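Local coordinates for putative Chlorite dismutase TA0507 (Thermoplasma acidophilum, PDB 3DTZ), which is of unproven function but, as a member of the chlorite dismutase family, probably binds heme and may act as an oxidoreductase, at residues A142-T148 with W221-P227; G178-T184 with V195-P201. All coordinates share one frame; numbering follows the deposited sequence. Where two conformers were deposited one is given.

Interaction 1 (A142-T148 with W221-P227); sequences AYPMSKT and WIIKETP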
# COMPACT_ATOMS: atom_id res chain seq x y z
N ALA D 142 -6.05 18.54 9.18
CA ALA D 142 -6.66 18.36 7.87
C ALA D 142 -6.84 16.87 7.64
O ALA D 142 -5.96 16.07 7.95
CB ALA D 142 -5.77 18.95 6.78
N TYR D 143 -7.98 16.48 7.09
CA TYR D 143 -8.03 15.12 6.56
C TYR D 143 -9.07 14.96 5.47
O TYR D 143 -10.09 15.68 5.50
CB TYR D 143 -8.27 14.10 7.67
CG TYR D 143 -9.41 14.43 8.57
CD1 TYR D 143 -9.21 15.26 9.66
CD2 TYR D 143 -10.68 13.87 8.36
CE1 TYR D 143 -10.23 15.57 10.52
CE2 TYR D 143 -11.74 14.19 9.23
CZ TYR D 143 -11.48 15.05 10.31
OH TYR D 143 -12.46 15.41 11.21
N PRO D 144 -8.84 13.99 4.57
CA PRO D 144 -9.88 13.62 3.63
C PRO D 144 -10.99 12.88 4.34
O PRO D 144 -10.76 12.26 5.38
CB PRO D 144 -9.18 12.69 2.63
CG PRO D 144 -7.81 12.45 3.09
CD PRO D 144 -7.62 13.17 4.43
N MSE D 145 -12.20 12.93 3.77
CA MSE D 145 -13.34 12.20 4.31
C MSE D 145 -14.31 11.91 3.15
O MSE D 145 -14.41 12.69 2.19
CB MSE D 145 -14.02 13.01 5.43
CG MSE D 145 -15.12 12.25 6.08
SE MSE D 145 -16.85 12.71 5.29
CE MSE D 145 -16.98 14.36 6.24
N SER D 146 -14.98 10.78 3.23
CA SER D 146 -15.99 10.43 2.23
C SER D 146 -17.18 9.82 2.96
O SER D 146 -17.10 9.47 4.16
CB SER D 146 -15.44 9.46 1.18
OG SER D 146 -14.41 10.05 0.40
N LYS D 147 -18.30 9.69 2.25
CA LYS D 147 -19.48 9.03 2.83
C LYS D 147 -19.89 7.85 1.97
O LYS D 147 -19.55 7.80 0.78
CB LYS D 147 -20.60 10.06 3.00
CG LYS D 147 -20.25 11.05 4.08
CD LYS D 147 -21.25 12.15 4.28
CE LYS D 147 -20.77 13.07 5.38
NZ LYS D 147 -21.90 13.73 6.10
N THR D 148 -20.58 6.86 2.56
CA THR D 148 -21.01 5.68 1.81
C THR D 148 -22.07 6.08 0.77
O THR D 148 -22.79 7.06 0.96
CB THR D 148 -21.50 4.53 2.76
OG1 THR D 148 -22.53 5.01 3.61
CG2 THR D 148 -20.37 4.06 3.64
N TRP D 221 -22.37 6.73 8.32
CA TRP D 221 -22.12 6.83 6.89
C TRP D 221 -20.74 7.39 6.53
O TRP D 221 -20.41 7.49 5.35
CB TRP D 221 -23.19 7.69 6.21
CG TRP D 221 -24.58 7.10 6.26
CD1 TRP D 221 -25.15 6.24 5.37
CD2 TRP D 221 -25.56 7.36 7.26
NE1 TRP D 221 -26.45 5.94 5.76
CE2 TRP D 221 -26.73 6.62 6.91
CE3 TRP D 221 -25.58 8.15 8.42
CZ2 TRP D 221 -27.88 6.64 7.70
CZ3 TRP D 221 -26.73 8.17 9.19
CH2 TRP D 221 -27.86 7.42 8.82
N ILE D 222 -19.95 7.75 7.54
CA ILE D 222 -18.65 8.41 7.32
C ILE D 222 -17.53 7.38 7.19
O ILE D 222 -17.43 6.43 8.01
CB ILE D 222 -18.35 9.44 8.43
CG1 ILE D 222 -19.33 10.61 8.31
CG2 ILE D 222 -16.86 9.91 8.37
CD1 ILE D 222 -19.30 11.62 9.45
N ILE D 223 -16.72 7.53 6.14
CA ILE D 223 -15.56 6.66 5.93
C ILE D 223 -14.27 7.42 5.53
O ILE D 223 -14.29 8.64 5.28
CB ILE D 223 -15.86 5.53 4.87
CG1 ILE D 223 -16.29 6.13 3.53
CG2 ILE D 223 -16.94 4.53 5.39
CD1 ILE D 223 -16.47 5.11 2.42
N LYS D 224 -13.16 6.67 5.46
CA LYS D 224 -11.88 7.07 4.83
C LYS D 224 -11.23 8.40 5.30
O LYS D 224 -10.67 9.18 4.49
CB LYS D 224 -11.98 6.95 3.29
CG LYS D 224 -12.22 5.49 2.87
CD LYS D 224 -11.93 5.21 1.41
CE LYS D 224 -13.20 5.14 0.58
NZ LYS D 224 -13.74 6.50 0.29
N GLU D 225 -11.28 8.61 6.61
CA GLU D 225 -10.62 9.77 7.25
C GLU D 225 -9.15 9.45 7.57
O GLU D 225 -8.74 9.45 8.75
CB GLU D 225 -11.35 10.21 8.53
CG GLU D 225 -12.83 10.68 8.38
CD GLU D 225 -13.56 10.67 9.73
OE1 GLU D 225 -13.47 9.63 10.42
OE2 GLU D 225 -14.22 11.68 10.10
N THR D 226 -8.37 9.15 6.53
CA THR D 226 -6.89 9.01 6.61
C THR D 226 -6.24 9.58 5.35
O THR D 226 -6.83 9.49 4.25
CB THR D 226 -6.38 7.55 6.86
OG1 THR D 226 -6.84 6.68 5.82
CG2 THR D 226 -6.87 7.01 8.17
N PRO D 227 -5.03 10.20 5.47
CA PRO D 227 -4.31 10.48 6.71
C PRO D 227 -4.93 11.67 7.43
O PRO D 227 -5.42 12.57 6.76
CB PRO D 227 -2.92 10.89 6.22
CG PRO D 227 -3.19 11.56 4.85
CD PRO D 227 -4.29 10.66 4.28
O HOH W 1 -11.93 9.76 1.83
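Ser146 and Ile223 form the hydrogen-bonded pair of a short antiparallel bridge: Ser146 N gives its proton to Ile223 O at 3.0 Å, and Ile223 N returns one to Ser146 O at 2.8 Å, both nearly straight. One step on, Lys147 faces Ile222 as the non-hydrogen-bonded pair. The ladder ends where Thr148 N reaches Trp221 O at 2.9 Å, in the carbonyl plane. There Thr148 OG1 lies at the edge of the Trp221 indole, 3.4 Å from CD1, the two side chains crossing at about a right angle.

Toward Pro227 the chains drift out of sheet pairing. Glu225, centre of an inverse gamma turn, points its CA-H almost straight at Pro144 O, 3.1 Å from CA to O. Its side chain runs alongside those of Tyr143 and Met145. With CG set anti to the carbonyl carbon (chi1 -61°), the aliphatic part touches both: Glu225 CG is 3.6 Å from Met145 CG and close to Tyr143 CE2, the carboxylate turned steeply to the ring. Met145, a selenomethionine, also rests CG on Ile222 CG2. On the side of Ser146, a water joins Ser146 OG to Lys224 O, donating to the carbonyl. Pro227, which follows a cis peptide, has CD 4.1 Å from Pro144 CG.

Further out, Arg219 forms a salt bridge with the Glu225 carboxylate, Glu193 N bonds to Ser146 OG, and Trp151 meets both Lys147, in a cation-pi contact, and the Trp221 ring. Asp191 of the second subunit packs on Thr226 and Pro227. Strand 222-223 is thus added to the end of strand 139-147 by the two Ser146-Ile223 bonds, while between the segments the following loop relies on packing, the CA-H...O contact and the water; Pro227 O is buried without a polar partner.

Interaction 2 (G178-T184 with V195-P201); sequences GIRSYTT and VVLYEIP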
# COMPACT_ATOMS: atom_id res chain seq x y z
N GLY D 178 -13.41 28.26 20.24
CA GLY D 178 -12.27 28.82 19.54
C GLY D 178 -11.78 28.05 18.32
O GLY D 178 -10.86 28.50 17.64
N ILE D 179 -12.41 26.92 18.01
CA ILE D 179 -12.07 26.17 16.78
C ILE D 179 -12.65 26.85 15.51
O ILE D 179 -13.81 27.30 15.51
CB ILE D 179 -12.54 24.70 16.88
CG1 ILE D 179 -11.79 24.00 18.03
CG2 ILE D 179 -12.40 23.96 15.51
CD1 ILE D 179 -12.39 22.67 18.50
N ARG D 180 -11.86 26.93 14.44
CA ARG D 180 -12.37 27.40 13.16
C ARG D 180 -12.46 26.21 12.25
O ARG D 180 -11.45 25.57 12.00
CB ARG D 180 -11.48 28.46 12.51
CG ARG D 180 -11.17 29.54 13.51
CD ARG D 180 -10.98 30.86 12.87
NE ARG D 180 -9.59 31.13 12.56
CZ ARG D 180 -8.79 31.93 13.26
NH1 ARG D 180 -9.21 32.53 14.36
NH2 ARG D 180 -7.56 32.11 12.86
N SER D 181 -13.67 25.98 11.74
CA SER D 181 -13.96 24.79 10.95
C SER D 181 -14.24 25.13 9.49
O SER D 181 -14.99 26.08 9.21
CB SER D 181 -15.18 24.07 11.54
OG SER D 181 -15.53 22.94 10.77
N TYR D 182 -13.66 24.34 8.57
CA TYR D 182 -13.90 24.52 7.15
C TYR D 182 -14.17 23.16 6.49
O TYR D 182 -13.33 22.25 6.56
CB TYR D 182 -12.69 25.16 6.47
CG TYR D 182 -12.15 26.40 7.13
CD1 TYR D 182 -12.66 27.66 6.83
CD2 TYR D 182 -11.09 26.31 8.02
CE1 TYR D 182 -12.14 28.82 7.43
CE2 TYR D 182 -10.56 27.46 8.62
CZ TYR D 182 -11.10 28.70 8.32
OH TYR D 182 -10.57 29.81 8.93
N THR D 183 -15.33 23.05 5.85
CA THR D 183 -15.67 21.90 5.03
C THR D 183 -15.39 22.26 3.58
O THR D 183 -15.79 23.34 3.09
CB THR D 183 -17.16 21.51 5.18
OG1 THR D 183 -17.39 21.09 6.54
CG2 THR D 183 -17.48 20.36 4.26
N THR D 184 -14.70 21.37 2.89
CA THR D 184 -14.36 21.63 1.50
C THR D 184 -14.76 20.38 0.71
O THR D 184 -14.75 19.26 1.27
CB THR D 184 -12.84 21.95 1.29
OG1 THR D 184 -12.06 20.74 1.35
CG2 THR D 184 -12.33 23.01 2.29
N VAL D 195 -12.49 17.44 1.99
CA VAL D 195 -11.30 17.62 2.82
C VAL D 195 -11.74 18.57 3.94
O VAL D 195 -12.23 19.69 3.68
CB VAL D 195 -10.10 18.15 2.04
CG1 VAL D 195 -8.86 18.24 2.99
CG2 VAL D 195 -9.77 17.27 0.81
N VAL D 196 -11.68 18.10 5.19
CA VAL D 196 -12.15 18.95 6.28
C VAL D 196 -10.93 19.54 6.97
O VAL D 196 -9.95 18.82 7.23
CB VAL D 196 -13.07 18.21 7.26
CG1 VAL D 196 -13.83 19.20 8.04
CG2 VAL D 196 -14.13 17.37 6.48
N LEU D 197 -10.96 20.85 7.17
CA LEU D 197 -9.82 21.59 7.74
C LEU D 197 -10.24 22.28 9.04
O LEU D 197 -11.34 22.86 9.11
CB LEU D 197 -9.33 22.66 6.75
CG LEU D 197 -9.10 22.19 5.31
CD1 LEU D 197 -8.74 23.34 4.41
CD2 LEU D 197 -8.06 21.06 5.25
N TYR D 198 -9.35 22.29 10.03
CA TYR D 198 -9.63 22.96 11.31
C TYR D 198 -8.40 23.72 11.76
O TYR D 198 -7.30 23.19 11.70
CB TYR D 198 -9.95 21.96 12.40
CG TYR D 198 -11.09 21.07 11.99
CD1 TYR D 198 -12.40 21.50 12.20
CD2 TYR D 198 -10.85 19.88 11.33
CE1 TYR D 198 -13.46 20.71 11.80
CE2 TYR D 198 -11.92 19.06 10.91
CZ TYR D 198 -13.21 19.50 11.16
OH TYR D 198 -14.29 18.75 10.75
N GLU D 199 -8.62 24.95 12.21
CA GLU D 199 -7.62 25.66 12.99
C GLU D 199 -8.05 25.50 14.45
O GLU D 199 -9.20 25.78 14.82
CB GLU D 199 -7.58 27.14 12.65
CG GLU D 199 -7.14 27.43 11.23
CD GLU D 199 -7.03 28.92 11.02
OE1 GLU D 199 -6.20 29.54 11.73
OE2 GLU D 199 -7.76 29.45 10.16
N ILE D 200 -7.14 25.02 15.28
CA ILE D 200 -7.51 24.69 16.66
C ILE D 200 -6.49 25.25 17.65
O ILE D 200 -5.31 25.34 17.33
CB ILE D 200 -7.65 23.16 16.87
CG1 ILE D 200 -6.31 22.46 16.73
CG2 ILE D 200 -8.71 22.57 15.92
CD1 ILE D 200 -6.34 20.93 17.05
N PRO D 201 -6.97 25.69 18.83
CA PRO D 201 -6.03 26.14 19.88
C PRO D 201 -5.40 25.05 20.76
O PRO D 201 -4.40 25.32 21.41
CB PRO D 201 -6.89 27.07 20.74
CG PRO D 201 -8.33 26.55 20.57
CD PRO D 201 -8.39 25.95 19.17
O HOH W 2 -7.17 31.94 9.44
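Val195 opens the ladder opposite Thr184, whose OG1 donates to Val195 O at 2.6 Å, on a lone pair in the carbonyl plane. A chi1 of 77° places this hydroxyl between the backbone N and carbonyl carbon of Thr184, within reach of that oxygen; Ser114 OG also bonds to it. Since the bond from Thr184 N to the same carbonyl is weak, a valine here would probably leave Val195 O poorly held and the Ser114 hydroxyl without this partner. Val196 lays CG1 against Tyr182 O. Leu197 exchanges two 2.8 Å backbone bonds with Tyr182, and its O lies near the plane of the Tyr182 ring, at the edge. Tyr198 pairs with Ser181 on the face that also carries Val196 and Thr183.

Glu199 pairs with Arg180 through backbone and side chain alike. The guanidinium and carboxylate stand nearly perpendicular (87°), and the salt bridge from Arg180 NH2 to Glu199 OE1, 3.1 Å, is weak as a hydrogen bond. Leu137 N binds the same OE1, and Pro135 O takes a bond from NH2. Tyr182 OH lies 3.1 Å from Glu199 OE2, ring and carboxylate nearly coplanar; Ser131 OG is another partner of this hydroxyl. Ile200 CG2 then meets Ile179. This antiparallel hairpin therefore keeps a buried carboxylate among several donors, which would probably stabilise its negative charge.

How the interactions relate
Interaction 2 lies nested in the loop closed by interaction 1, and both belong to one antiparallel sheet of the chlorite dismutase fold, their centres about 15 Å apart. Strand 139-147 is the common element, with strand 222-223 pairing at its end and strand 194-200 running beside it. Tyr143 O accepts a probable hydrogen bond from Val196 N at 2.9 Å. Side chains meet here too: Ala142 CB packs 3.5 Å from Leu197 CD2, and Tyr143 OH lies 3.7 Å from Tyr198 CE2. Tyr143 thus touches Glu225 in one contact and Tyr198 in the other. Neither contact involves a ligand or metal atom, so its geometry alone does not place it in a heme pocket.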